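Local structure of CocE/NonD family hydrolase (Staphylococcus aureus subsp. aureus COL, 3III) at residues H380-D385 against Q391-K396; L411-S416 against V511-S516; I26-V31 against Q36-E41. The protein is probably a serine hydrolase of the alpha/beta-hydrolase fold, related to cocaine esterase and X-Pro dipeptidyl-peptidases, whose natural substrate is not established. All blocks are in the same frame, centred on the assembly; numbering follows the deposited sequence. Where two conformers were deposited one is given.

Contact 1. Residues H380-D385 against Q391-K396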
ATOM      1  N   HIS A 380      14.119 -29.087  20.484  1.00  9.98           N
ATOM      2  CA  HIS A 380      12.781 -29.642  20.693  1.00 11.17           C
ATOM      3  C   HIS A 380      11.883 -29.274  19.555  1.00 11.51           C
ATOM      4  O   HIS A 380      12.208 -28.409  18.788  1.00 10.12           O
ATOM      5  CB  HIS A 380      12.159 -29.147  21.986  1.00 10.93           C
ATOM      6  CG  HIS A 380      12.839 -29.733  23.161  1.00  9.08           C
ATOM      7  ND1 HIS A 380      13.997 -29.185  23.679  1.00  9.61           N
ATOM      8  CD2 HIS A 380      12.639 -30.904  23.818  1.00 12.47           C
ATOM      9  CE1 HIS A 380      14.416 -29.954  24.677  1.00 10.13           C
ATOM     10  NE2 HIS A 380      13.605 -30.994  24.780  1.00  8.92           N
ATOM     11  N   VAL A 381      10.762 -29.974  19.452  1.00 13.92           N
ATOM     12  CA  VAL A 381       9.873 -29.796  18.325  1.00 14.94           C
ATOM     13  C   VAL A 381       8.443 -29.566  18.769  1.00 16.47           C
ATOM     14  O   VAL A 381       7.968 -30.218  19.661  1.00 17.27           O
ATOM     15  CB  VAL A 381       9.987 -30.958  17.363  1.00 14.72           C
ATOM     16  CG1 VAL A 381       9.528 -32.269  18.008  1.00 15.67           C
ATOM     17  CG2 VAL A 381       9.237 -30.636  16.062  1.00 14.24           C
ATOM     18  N   ALA A 382       7.772 -28.607  18.146  1.00 17.51           N
ATOM     19  CA  ALA A 382       6.341 -28.396  18.362  1.00 18.44           C
ATOM     20  C   ALA A 382       5.616 -28.631  17.047  1.00 19.97           C
ATOM     21  O   ALA A 382       6.235 -28.715  15.965  1.00 20.95           O
ATOM     22  CB  ALA A 382       6.072 -27.011  18.840  1.00 17.13           C
ATOM     23  N   GLN A 383       4.293 -28.695  17.138  1.00 19.86           N
ATOM     24  CA  GLN A 383       3.506 -29.314  16.091  1.00 19.15           C
ATOM     25  C   GLN A 383       2.124 -28.684  16.057  1.00 17.27           C
ATOM     26  O   GLN A 383       1.586 -28.349  17.111  1.00 17.08           O
ATOM     27  CB  GLN A 383       3.417 -30.761  16.441  1.00 19.83           C
ATOM     28  CG  GLN A 383       3.037 -31.646  15.353  1.00 22.58           C
ATOM     29  CD  GLN A 383       3.019 -33.090  15.794  1.00 23.20           C
ATOM     30  OE1 GLN A 383       3.954 -33.827  15.516  1.00 28.37           O
ATOM     31  NE2 GLN A 383       1.968 -33.503  16.485  1.00 24.16           N
ATOM     32  N   TYR A 384       1.548 -28.487  14.877  1.00 13.86           N
ATOM     33  CA  TYR A 384       0.143 -28.121  14.829  1.00 11.42           C
ATOM     34  C   TYR A 384      -0.422 -28.764  13.582  1.00 10.94           C
ATOM     35  O   TYR A 384       0.328 -29.068  12.643  1.00  8.85           O
ATOM     36  CB  TYR A 384      -0.053 -26.599  14.833  1.00 12.22           C
ATOM     37  CG  TYR A 384       0.661 -25.885  13.696  1.00 10.69           C
ATOM     38  CD1 TYR A 384       0.097 -25.794  12.452  1.00 10.48           C
ATOM     39  CD2 TYR A 384       1.903 -25.296  13.890  1.00 11.63           C
ATOM     40  CE1 TYR A 384       0.762 -25.180  11.407  1.00  8.61           C
ATOM     41  CE2 TYR A 384       2.564 -24.661  12.859  1.00  9.15           C
ATOM     42  CZ  TYR A 384       1.988 -24.611  11.619  1.00  8.54           C
ATOM     43  OH  TYR A 384       2.660 -24.026  10.582  1.00  8.42           O
ATOM     44  N   ASP A 385      -1.723 -29.026  13.582  1.00  9.75           N
ATOM     45  CA  ASP A 385      -2.400 -29.531  12.366  1.00 10.05           C
ATOM     46  C   ASP A 385      -2.597 -28.331  11.396  1.00  8.02           C
ATOM     47  O   ASP A 385      -3.366 -27.418  11.701  1.00  8.44           O
ATOM     48  CB  ASP A 385      -3.752 -30.146  12.743  1.00  9.73           C
ATOM     49  CG  ASP A 385      -4.533 -30.689  11.520  1.00 11.33           C
ATOM     50  OD1 ASP A 385      -4.201 -30.386  10.320  1.00  7.70           O
ATOM     51  OD2 ASP A 385      -5.480 -31.441  11.797  1.00  8.65           O
ATOM     52  N   GLN A 391      -5.933 -24.483  15.203  1.00 12.68           N
ATOM     53  CA  GLN A 391      -4.665 -24.889  15.771  1.00 12.12           C
ATOM     54  C   GLN A 391      -3.574 -23.954  15.246  1.00 11.79           C
ATOM     55  O   GLN A 391      -3.556 -23.559  14.079  1.00  9.39           O
ATOM     56  CB  GLN A 391      -4.303 -26.328  15.408  1.00 12.73           C
ATOM     57  CG  GLN A 391      -5.086 -27.404  16.161  1.00 12.70           C
ATOM     58  CD  GLN A 391      -4.422 -28.792  16.114  1.00 18.21           C
ATOM     59  OE1 GLN A 391      -3.184 -28.953  16.024  1.00 16.50           O
ATOM     60  NE2 GLN A 391      -5.260 -29.809  16.223  1.00 20.11           N
ATOM     61  N   ASP A 392      -2.655 -23.653  16.141  1.00 11.80           N
ATOM     62  CA  ASP A 392      -1.491 -22.856  15.840  1.00 12.31           C
ATOM     63  C   ASP A 392      -0.422 -23.134  16.872  1.00 11.90           C
ATOM     64  O   ASP A 392      -0.666 -23.896  17.795  1.00 11.72           O
ATOM     65  CB  ASP A 392      -1.875 -21.378  15.783  1.00 12.63           C
ATOM     66  CG  ASP A 392      -2.377 -20.828  17.124  1.00 15.44           C
ATOM     67  OD1 ASP A 392      -1.820 -21.185  18.164  1.00 18.20           O
ATOM     68  OD2 ASP A 392      -3.320 -20.010  17.109  1.00 22.50           O
ATOM     69  N   VAL A 393       0.786 -22.609  16.702  1.00 11.43           N
ATOM     70  CA  VAL A 393       1.702 -22.573  17.840  1.00 11.19           C
ATOM     71  C   VAL A 393       1.988 -21.119  18.135  1.00 11.01           C
ATOM     72  O   VAL A 393       2.032 -20.298  17.217  1.00 10.10           O
ATOM     73  CB  VAL A 393       3.006 -23.332  17.597  1.00 11.18           C
ATOM     74  CG1 VAL A 393       2.739 -24.852  17.501  1.00 15.21           C
ATOM     75  CG2 VAL A 393       3.739 -22.811  16.385  1.00  9.06           C
ATOM     76  N   SER A 394       2.193 -20.785  19.402  1.00 10.46           N
ATOM     77  CA  SER A 394       2.482 -19.420  19.736  1.00 10.93           C
ATOM     78  C   SER A 394       3.544 -19.250  20.809  1.00  9.45           C
ATOM     79  O   SER A 394       3.853 -20.176  21.527  1.00  7.03           O
ATOM     80  CB  SER A 394       1.201 -18.675  20.078  1.00 12.82           C
ATOM     81  OG  SER A 394       0.881 -18.810  21.417  1.00 19.46           O
ATOM     82  N   PHE A 395       4.133 -18.064  20.838  1.00  8.43           N
ATOM     83  CA  PHE A 395       5.311 -17.747  21.641  1.00  7.77           C
ATOM     84  C   PHE A 395       5.252 -16.336  22.162  1.00  8.21           C
ATOM     85  O   PHE A 395       5.074 -15.395  21.381  1.00  7.17           O
ATOM     86  CB  PHE A 395       6.552 -17.885  20.784  1.00  8.68           C
ATOM     87  CG  PHE A 395       6.659 -19.217  20.100  1.00  8.13           C
ATOM     88  CD1 PHE A 395       7.305 -20.277  20.726  1.00  9.56           C
ATOM     89  CD2 PHE A 395       6.075 -19.430  18.857  1.00 12.07           C
ATOM     90  CE1 PHE A 395       7.385 -21.499  20.154  1.00  9.80           C
ATOM     91  CE2 PHE A 395       6.134 -20.713  18.272  1.00  8.68           C
ATOM     92  CZ  PHE A 395       6.798 -21.726  18.894  1.00 10.65           C
ATOM     93  N   LYS A 396       5.466 -16.168  23.459  1.00  7.90           N
ATOM     94  CA  LYS A 396       5.200 -14.887  24.107  1.00  8.89           C
ATOM     95  C   LYS A 396       6.387 -14.363  24.868  1.00  7.15           C
ATOM     96  O   LYS A 396       7.144 -15.153  25.459  1.00  7.21           O
ATOM     97  CB  LYS A 396       4.070 -14.967  25.102  1.00  9.50           C
ATOM     98  CG  LYS A 396       2.737 -15.312  24.521  1.00 14.40           C
ATOM     99  CD  LYS A 396       1.780 -15.585  25.672  1.00 20.12           C
ATOM    100  CE  LYS A 396       0.389 -15.771  25.168  1.00 25.15           C
ATOM    101  NZ  LYS A 396      -0.339 -16.757  25.991  1.00 30.84           N
TER
HETATM  102  O   HOH W   1      -3.160 -24.577  11.545  1.00  6.58           O

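Contact 2. Residues L411-S416 against V511-S516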
ATOM      1  N   LEU A 411      11.006 -13.432  11.214  1.00  6.20           N
ATOM      2  CA  LEU A 411      10.769 -14.656  11.964  1.00  7.72           C
ATOM      3  C   LEU A 411      11.510 -15.827  11.322  1.00  7.20           C
ATOM      4  O   LEU A 411      11.125 -16.284  10.234  1.00  7.02           O
ATOM      5  CB  LEU A 411       9.265 -14.933  12.060  1.00  7.55           C
ATOM      6  CG  LEU A 411       8.931 -16.231  12.790  1.00  7.43           C
ATOM      7  CD1 LEU A 411       9.499 -16.186  14.223  1.00  5.75           C
ATOM      8  CD2 LEU A 411       7.378 -16.470  12.781  1.00  4.68           C
ATOM      9  N   LYS A 412      12.574 -16.288  12.002  1.00  7.15           N
ATOM     10  CA  LYS A 412      13.357 -17.421  11.543  1.00  7.05           C
ATOM     11  C   LYS A 412      12.818 -18.680  12.195  1.00  7.29           C
ATOM     12  O   LYS A 412      12.755 -18.786  13.430  1.00  8.53           O
ATOM     13  CB  LYS A 412      14.851 -17.274  11.807  1.00  7.11           C
ATOM     14  CG  LYS A 412      15.613 -18.427  11.081  1.00  7.59           C
ATOM     15  CD  LYS A 412      17.077 -18.484  11.486  1.00  7.46           C
ATOM     16  CE  LYS A 412      17.853 -19.465  10.691  1.00  7.64           C
ATOM     17  NZ  LYS A 412      19.273 -19.407  11.145  1.00  7.85           N
ATOM     18  N   LEU A 413      12.417 -19.633  11.365  1.00  6.48           N
ATOM     19  CA  LEU A 413      11.970 -20.934  11.843  1.00  6.54           C
ATOM     20  C   LEU A 413      12.713 -22.082  11.202  1.00  6.47           C
ATOM     21  O   LEU A 413      13.095 -22.005  10.031  1.00  6.95           O
ATOM     22  CB  LEU A 413      10.460 -21.141  11.615  1.00  7.00           C
ATOM     23  CG  LEU A 413       9.490 -20.076  12.116  1.00  8.88           C
ATOM     24  CD1 LEU A 413       8.093 -20.287  11.481  1.00 11.82           C
ATOM     25  CD2 LEU A 413       9.444 -20.011  13.675  1.00  6.11           C
ATOM     26  N   TRP A 414      12.878 -23.161  11.958  1.00  5.18           N
ATOM     27  CA  TRP A 414      13.227 -24.424  11.397  1.00  6.82           C
ATOM     28  C   TRP A 414      11.991 -25.339  11.337  1.00  7.64           C
ATOM     29  O   TRP A 414      11.308 -25.548  12.333  1.00  7.54           O
ATOM     30  CB  TRP A 414      14.368 -25.071  12.184  1.00  6.55           C
ATOM     31  CG  TRP A 414      15.645 -24.286  12.134  1.00  6.81           C
ATOM     32  CD1 TRP A 414      15.962 -23.176  12.866  1.00  7.28           C
ATOM     33  CD2 TRP A 414      16.802 -24.599  11.363  1.00  7.90           C
ATOM     34  NE1 TRP A 414      17.240 -22.771  12.568  1.00  8.34           N
ATOM     35  CE2 TRP A 414      17.760 -23.595  11.620  1.00  8.03           C
ATOM     36  CE3 TRP A 414      17.083 -25.570  10.406  1.00  8.50           C
ATOM     37  CZ2 TRP A 414      19.012 -23.591  11.029  1.00  8.86           C
ATOM     38  CZ3 TRP A 414      18.335 -25.568   9.789  1.00  9.58           C
ATOM     39  CH2 TRP A 414      19.283 -24.571  10.100  1.00 11.23           C
ATOM     40  N   VAL A 415      11.701 -25.876  10.148  1.00  8.26           N
ATOM     41  CA  VAL A 415      10.415 -26.497   9.903  1.00  6.92           C
ATOM     42  C   VAL A 415      10.577 -27.785   9.067  1.00  8.76           C
ATOM     43  O   VAL A 415      11.566 -27.950   8.304  1.00  8.30           O
ATOM     44  CB  VAL A 415       9.466 -25.521   9.168  1.00  7.74           C
ATOM     45  CG1 VAL A 415       9.189 -24.196   9.948  1.00  4.91           C
ATOM     46  CG2 VAL A 415       9.965 -25.248   7.726  1.00  3.73           C
ATOM     47  N   SER A 416       9.620 -28.712   9.228  1.00  8.83           N
ATOM     48  CA  SER A 416       9.489 -29.881   8.397  1.00  9.32           C
ATOM     49  C   SER A 416       8.038 -30.326   8.342  1.00 10.20           C
ATOM     50  O   SER A 416       7.246 -29.925   9.150  1.00  9.29           O
ATOM     51  CB  SER A 416      10.301 -31.057   8.925  1.00  9.71           C
ATOM     52  OG  SER A 416       9.684 -31.601  10.083  1.00 10.48           O
ATOM     53  N   VAL A 511       4.088 -14.110  19.050  1.00  8.89           N
ATOM     54  CA  VAL A 511       4.228 -14.642  17.722  1.00 10.13           C
ATOM     55  C   VAL A 511       3.256 -15.812  17.576  1.00  9.55           C
ATOM     56  O   VAL A 511       3.250 -16.699  18.416  1.00  9.56           O
ATOM     57  CB  VAL A 511       5.637 -15.231  17.500  1.00 11.04           C
ATOM     58  CG1 VAL A 511       5.630 -16.074  16.223  1.00 13.49           C
ATOM     59  CG2 VAL A 511       6.633 -14.162  17.418  1.00 13.07           C
ATOM     60  N   VAL A 512       2.527 -15.874  16.460  1.00  8.76           N
ATOM     61  CA  VAL A 512       1.639 -16.979  16.151  1.00  8.08           C
ATOM     62  C   VAL A 512       2.092 -17.543  14.794  1.00  8.32           C
ATOM     63  O   VAL A 512       2.376 -16.781  13.874  1.00  9.74           O
ATOM     64  CB  VAL A 512       0.191 -16.506  15.996  1.00  9.58           C
ATOM     65  CG1 VAL A 512      -0.728 -17.663  15.584  1.00  8.24           C
ATOM     66  CG2 VAL A 512      -0.302 -15.798  17.271  1.00  8.42           C
ATOM     67  N   VAL A 513       2.153 -18.870  14.681  1.00  8.18           N
ATOM     68  CA  VAL A 513       2.430 -19.539  13.429  1.00  6.85           C
ATOM     69  C   VAL A 513       1.301 -20.538  13.196  1.00  8.09           C
ATOM     70  O   VAL A 513       0.934 -21.325  14.104  1.00  8.32           O
ATOM     71  CB  VAL A 513       3.818 -20.209  13.437  1.00  7.85           C
ATOM     72  CG1 VAL A 513       4.091 -20.901  12.041  1.00  5.80           C
ATOM     73  CG2 VAL A 513       4.906 -19.220  13.763  1.00  7.51           C
ATOM     74  N   LYS A 514       0.795 -20.607  11.967  1.00  8.14           N
ATOM     75  CA  LYS A 514      -0.415 -21.356  11.713  1.00  7.43           C
ATOM     76  C   LYS A 514      -0.445 -21.783  10.248  1.00  7.87           C
ATOM     77  O   LYS A 514       0.257 -21.213   9.405  1.00  7.54           O
ATOM     78  CB  LYS A 514      -1.578 -20.367  11.974  1.00  9.44           C
ATOM     79  CG  LYS A 514      -2.917 -21.001  12.118  1.00 12.87           C
ATOM     80  CD  LYS A 514      -3.966 -19.927  12.419  1.00 14.78           C
ATOM     81  CE  LYS A 514      -5.246 -20.569  12.805  1.00 16.67           C
ATOM     82  NZ  LYS A 514      -6.429 -19.734  12.517  1.00 20.13           N
ATOM     83  N   GLY A 515      -1.302 -22.750   9.919  1.00  6.52           N
ATOM     84  CA  GLY A 515      -1.439 -23.171   8.522  1.00  7.49           C
ATOM     85  C   GLY A 515      -2.495 -22.472   7.719  1.00  6.75           C
ATOM     86  O   GLY A 515      -2.799 -22.892   6.575  1.00  7.03           O
ATOM     87  N   SER A 516      -3.072 -21.430   8.288  1.00  6.85           N
ATOM     88  CA  SER A 516      -4.094 -20.646   7.600  1.00  8.00           C
ATOM     89  C   SER A 516      -4.155 -19.238   8.215  1.00  8.58           C
ATOM     90  O   SER A 516      -3.436 -18.946   9.170  1.00  6.81           O
ATOM     91  CB  SER A 516      -5.468 -21.391   7.626  1.00  7.95           C
ATOM     92  OG  SER A 516      -5.892 -21.642   8.953  1.00  7.41           O
TER

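Contact 3. Residues I26-V31 against Q36-E41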
ATOM      1  N   ILE A  26     -18.703  25.426 -13.968  1.00  6.81           N
ATOM      2  CA  ILE A  26     -19.384  24.657 -12.962  1.00  6.61           C
ATOM      3  C   ILE A  26     -19.175  25.289 -11.589  1.00  6.81           C
ATOM      4  O   ILE A  26     -18.333  26.175 -11.431  1.00  7.22           O
ATOM      5  CB  ILE A  26     -18.893  23.192 -12.974  1.00  6.32           C
ATOM      6  CG1 ILE A  26     -17.477  23.105 -12.444  1.00  6.18           C
ATOM      7  CG2 ILE A  26     -18.987  22.633 -14.412  1.00  4.68           C
ATOM      8  CD1 ILE A  26     -17.044  21.702 -11.960  1.00  4.19           C
ATOM      9  N   VAL A  27     -19.970  24.830 -10.631  1.00  6.25           N
ATOM     10  CA  VAL A  27     -19.850  25.210  -9.223  1.00  6.59           C
ATOM     11  C   VAL A  27     -19.682  23.890  -8.435  1.00  7.05           C
ATOM     12  O   VAL A  27     -20.560  23.019  -8.496  1.00  8.36           O
ATOM     13  CB  VAL A  27     -21.099  26.002  -8.749  1.00  6.69           C
ATOM     14  CG1 VAL A  27     -21.072  26.322  -7.271  1.00  6.24           C
ATOM     15  CG2 VAL A  27     -21.293  27.306  -9.582  1.00  6.20           C
ATOM     16  N   VAL A  28     -18.615  23.802  -7.652  1.00  7.32           N
ATOM     17  CA  VAL A  28     -18.195  22.571  -6.950  1.00  7.25           C
ATOM     18  C   VAL A  28     -18.593  22.715  -5.491  1.00  8.26           C
ATOM     19  O   VAL A  28     -18.441  23.782  -4.918  1.00  8.59           O
ATOM     20  CB  VAL A  28     -16.632  22.317  -7.098  1.00  7.12           C
ATOM     21  CG1 VAL A  28     -16.120  21.134  -6.158  1.00  4.56           C
ATOM     22  CG2 VAL A  28     -16.273  22.049  -8.545  1.00  7.70           C
ATOM     23  N   ASP A  29     -19.080  21.623  -4.911  1.00  8.94           N
ATOM     24  CA  ASP A  29     -19.391  21.554  -3.485  1.00  9.69           C
ATOM     25  C   ASP A  29     -18.090  21.264  -2.728  1.00  9.12           C
ATOM     26  O   ASP A  29     -17.819  20.147  -2.337  1.00  7.59           O
ATOM     27  CB  ASP A  29     -20.444  20.484  -3.194  1.00  9.91           C
ATOM     28  CG  ASP A  29     -20.127  19.113  -3.872  1.00 10.51           C
ATOM     29  OD1 ASP A  29     -19.550  19.007  -4.968  1.00  8.97           O
ATOM     30  OD2 ASP A  29     -20.417  18.127  -3.276  1.00 10.20           O
ATOM     31  N   SER A  30     -17.244  22.277  -2.571  1.00  8.72           N
ATOM     32  CA  SER A  30     -15.971  22.070  -1.901  1.00  7.64           C
ATOM     33  C   SER A  30     -16.204  21.776  -0.407  1.00  8.07           C
ATOM     34  O   SER A  30     -17.014  22.416   0.228  1.00  8.00           O
ATOM     35  CB  SER A  30     -15.053  23.298  -2.034  1.00  9.24           C
ATOM     36  OG  SER A  30     -13.917  23.137  -1.191  1.00  7.03           O
ATOM     37  N   VAL A  31     -15.480  20.803   0.113  1.00  7.73           N
ATOM     38  CA  VAL A  31     -15.496  20.399   1.528  1.00  9.31           C
ATOM     39  C   VAL A  31     -14.918  21.512   2.440  1.00  8.76           C
ATOM     40  O   VAL A  31     -15.340  21.671   3.581  1.00  8.08           O
ATOM     41  CB  VAL A  31     -14.673  19.032   1.623  1.00 10.20           C
ATOM     42  CG1 VAL A  31     -14.110  18.749   2.995  1.00 14.42           C
ATOM     43  CG2 VAL A  31     -15.577  17.923   1.138  1.00 14.20           C
ATOM     44  N   GLN A  36     -17.723  26.678  -4.987  1.00  6.38           N
ATOM     45  CA  GLN A  36     -16.570  27.200  -5.733  1.00  6.95           C
ATOM     46  C   GLN A  36     -16.743  27.078  -7.241  1.00  7.30           C
ATOM     47  O   GLN A  36     -16.812  25.971  -7.783  1.00  8.98           O
ATOM     48  CB  GLN A  36     -15.311  26.441  -5.299  1.00  6.81           C
ATOM     49  CG  GLN A  36     -14.848  26.821  -3.920  1.00  7.83           C
ATOM     50  CD  GLN A  36     -14.248  28.186  -3.855  1.00  8.12           C
ATOM     51  OE1 GLN A  36     -13.683  28.637  -4.837  1.00  5.74           O
ATOM     52  NE2 GLN A  36     -14.381  28.869  -2.710  1.00  6.21           N
ATOM     53  N   GLU A  37     -16.782  28.222  -7.901  1.00  8.01           N
ATOM     54  CA  GLU A  37     -16.836  28.336  -9.362  1.00  9.12           C
ATOM     55  C   GLU A  37     -15.474  28.030 -10.007  1.00  7.87           C
ATOM     56  O   GLU A  37     -14.446  28.466  -9.551  1.00  8.39           O
ATOM     57  CB  GLU A  37     -17.197  29.784  -9.774  1.00 10.60           C
ATOM     58  CG  GLU A  37     -18.433  30.381  -9.173  1.00 16.50           C
ATOM     59  CD  GLU A  37     -18.469  31.952  -9.199  1.00 22.96           C
ATOM     60  OE1 GLU A  37     -18.132  32.625  -8.158  1.00 26.70           O
ATOM     61  OE2 GLU A  37     -18.874  32.495 -10.255  1.00 27.53           O
HETATM   62  N   MSE A  38     -15.507  27.286 -11.093  1.00  6.33           N
HETATM   63  CA  MSE A  38     -14.362  26.955 -11.829  1.00  7.10           C
HETATM   64  C   MSE A  38     -14.836  26.468 -13.175  1.00  7.25           C
HETATM   65  O   MSE A  38     -16.050  26.325 -13.398  1.00  7.71           O
HETATM   66  CB  MSE A  38     -13.551  25.876 -11.111  1.00  6.73           C
HETATM   67  CG  MSE A  38     -14.228  24.531 -11.018  1.00  8.85           C
HETATM   68 SE   MSE A  38     -13.100  23.352  -9.853  1.00 18.93          SE
HETATM   69  CE  MSE A  38     -13.407  24.272  -8.054  1.00  8.45           C
ATOM     70  N   ILE A  39     -13.866  26.193 -14.038  1.00  6.23           N
ATOM     71  CA  ILE A  39     -14.081  25.555 -15.317  1.00  6.90           C
ATOM     72  C   ILE A  39     -13.786  24.067 -15.229  1.00  7.38           C
ATOM     73  O   ILE A  39     -12.813  23.644 -14.619  1.00  7.71           O
ATOM     74  CB  ILE A  39     -13.209  26.205 -16.394  1.00  8.00           C
ATOM     75  CG1 ILE A  39     -13.767  27.582 -16.751  1.00  8.45           C
ATOM     76  CG2 ILE A  39     -13.075  25.294 -17.611  1.00  9.02           C
ATOM     77  CD1 ILE A  39     -12.842  28.410 -17.677  1.00 12.17           C
HETATM   78  N   MSE A  40     -14.666  23.251 -15.798  1.00  7.70           N
HETATM   79  CA  MSE A  40     -14.374  21.855 -16.058  1.00  7.28           C
HETATM   80  C   MSE A  40     -14.500  21.579 -17.569  1.00  7.99           C
HETATM   81  O   MSE A  40     -15.581  21.798 -18.190  1.00  9.48           O
HETATM   82  CB  MSE A  40     -15.325  20.957 -15.264  1.00  7.24           C
HETATM   83  CG  MSE A  40     -15.028  19.465 -15.464  1.00 10.14           C
HETATM   84 SE   MSE A  40     -16.586  18.385 -14.969  1.00 18.57          SE
HETATM   85  CE  MSE A  40     -15.759  16.598 -15.178  1.00  9.10           C
ATOM     86  N   GLU A  41     -13.402  21.136 -18.161  1.00  7.84           N
ATOM     87  CA  GLU A  41     -13.396  20.642 -19.532  1.00  8.37           C
ATOM     88  C   GLU A  41     -13.554  19.155 -19.416  1.00  7.55           C
ATOM     89  O   GLU A  41     -12.752  18.474 -18.764  1.00  7.71           O
ATOM     90  CB  GLU A  41     -12.079  20.990 -20.267  1.00  9.39           C
ATOM     91  CG  GLU A  41     -11.758  22.450 -20.241  1.00 12.31           C
ATOM     92  CD  GLU A  41     -10.595  22.880 -21.177  1.00 16.03           C
ATOM     93  OE1 GLU A  41     -10.266  22.153 -22.153  1.00 17.61           O
ATOM     94  OE2 GLU A  41     -10.057  23.979 -20.919  1.00 13.68           O
TER

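Contact 1. Residues H380-D385 against Q391-K396
Tyr384 and Asp392 bring segments 380-385 and 391-396 closest, their CA atoms 5.6 Å apart, while the axes of the short strand pieces run at 138° to each other and approach to 6.4 Å. This is an edge of a beta sandwich in the C-terminal domain: strand 380-385 pairs with strand 541-546 in one sheet, strand 392-398 with strand 508-514 in the other, and a short loop carries the chain across. Between them the side chains of Tyr384 and Val393 cross at about a right angle. Methyl CG1 of Val393 comes in at the ring edge, near its plane, 3.7 Å from Tyr384 CD2, and also reaches Ala382 CB at 4.2 Å. The tyrosine CG stands between its own N and carbonyl carbon (chi1 57°), which turns the ring inward between the sheets; its OH is hydrogen-bonded to His542 ND1, tying the ring back to its own sheet. Near the loop, a water bridges Asp385 O and Gln391 O. The Gln391 chain, extended beyond CG, brings its amide oxygen to the backbone of Asp385: Asp385 N donates to Gln391 OE1 at 2.8 Å, nearly straight at 169° but from above the amide plane of Gln391.

Contact 2. Residues L411-S416 against V511-S516
Leu411 meets both Val511 and Val513 across the interior of the C-terminal domain, the first step along a strand that meets its partner through Leu411 and Leu413. Its CG lies anti to the backbone N (chi1 178°), which carries the side chain inward, so that CD2 faces both valines, 3.9 Å from Val511 CG1 and 3.8 Å from Val513 CG2. The approach to Val511 is tip to tip, that to Val513 oblique. Lys412 follows on the outer side, where its NZ forms a salt bridge with Asp551. Leu413 turns inward again and meets Val513 tip to tip: its CD1 lies 4.1 Å from Val513 CG2 and equally near CG1, so that this methyl abuts the fork of the valine. Since CG2 of Val513 touches both leucines, it links the two inward steps. Trp414 is on the outer side once more; its indole NE1 hydrogen-bonds to the same Asp551 carboxylate oxygen as Lys412, and its ring packs edge-to-face with Tyr550. The inner layer is completed from both sheets, with Leu496 and Leu554 beside Leu411 and Ile429 beside Val511. Backbones stay well apart, the axes 10.5 Å at their closest and crossing at -47°, and the contact is wholly apolar. Two sheets facing one another at this separation, with aliphatic side chains that meet across the interior, are the hallmark of a beta sandwich, here the jelly-roll-like C-terminal domain of the CocE and X-Pro dipeptidyl-peptidase family.

Contact 3. Residues I26-V31 against Q36-E41
Ile26, Val28 and the selenomethionines Met38 and Met40 form the apolar centre of a beta hairpin, strands 22-30 and 36-47, at one end of the large mixed sheet of the alpha/beta-hydrolase domain. The bent end of Met38 (chi3 69°) folds back over Val28, bringing both its selenium SE and its methyl CE to 3.7 Å from Val28 CG2. At the other end of this face Ile26 lies obliquely across both selenomethionines: its CG1 is 3.8 Å from Met38 CG, and its CD1 is just as near Met40 CB. Holding Ile26 CG1 between the backbone N and the carbonyl carbon (chi1 71°) directs this branch over the neighbouring strand. Beyond Met40 CB the chain runs out extended, away from Ile26, to pack against Asn57 and Phe59 of strand 53-60. On the reverse face Val27 pairs with the exposed Glu37 at a non-hydrogen-bonded position, where the CA atoms are 4.3 Å apart. The antiparallel ladder has two hydrogen-bonded pairs, Ile26 with Met38 and Val28 with Gln36, each closed by two backbone bonds. In the second pair Gln36 N donates to Val28 O at 3.0 Å, and Val28 N to Gln36 O at 2.8 Å. Toward the turn Ser30 CB touches Gln36 CG at 4.0 Å. Their polar ends look to other partners, Gln36 NE2 to the carbonyl oxygens of Tyr33 and His4, Ser30 OG to the backbone N of Gln32 and Tyr33 and to Gly111 O.

Overall arrangement
Contacts 1 and 2 belong to one beta sandwich, their centres 8 Å apart. Strands 392-398 and 508-514 are neighbours in the same sheet, probably joined by Val393 N to Val513 O at 2.9 Å and Phe395 O to Val511 N at 2.8 Å. Contact 1 bridges the sheets toward the surface, contact 2 in the buried interior. Contact 3 lies on the opposite side of the chain's centre and belongs to the hydrolase sheet instead; its centre is about 59 Å from that of contact 1 and about 54 Å from that of contact 2. A bound nickel ion is about 10 Å from the side chain of Val27 in contact 3.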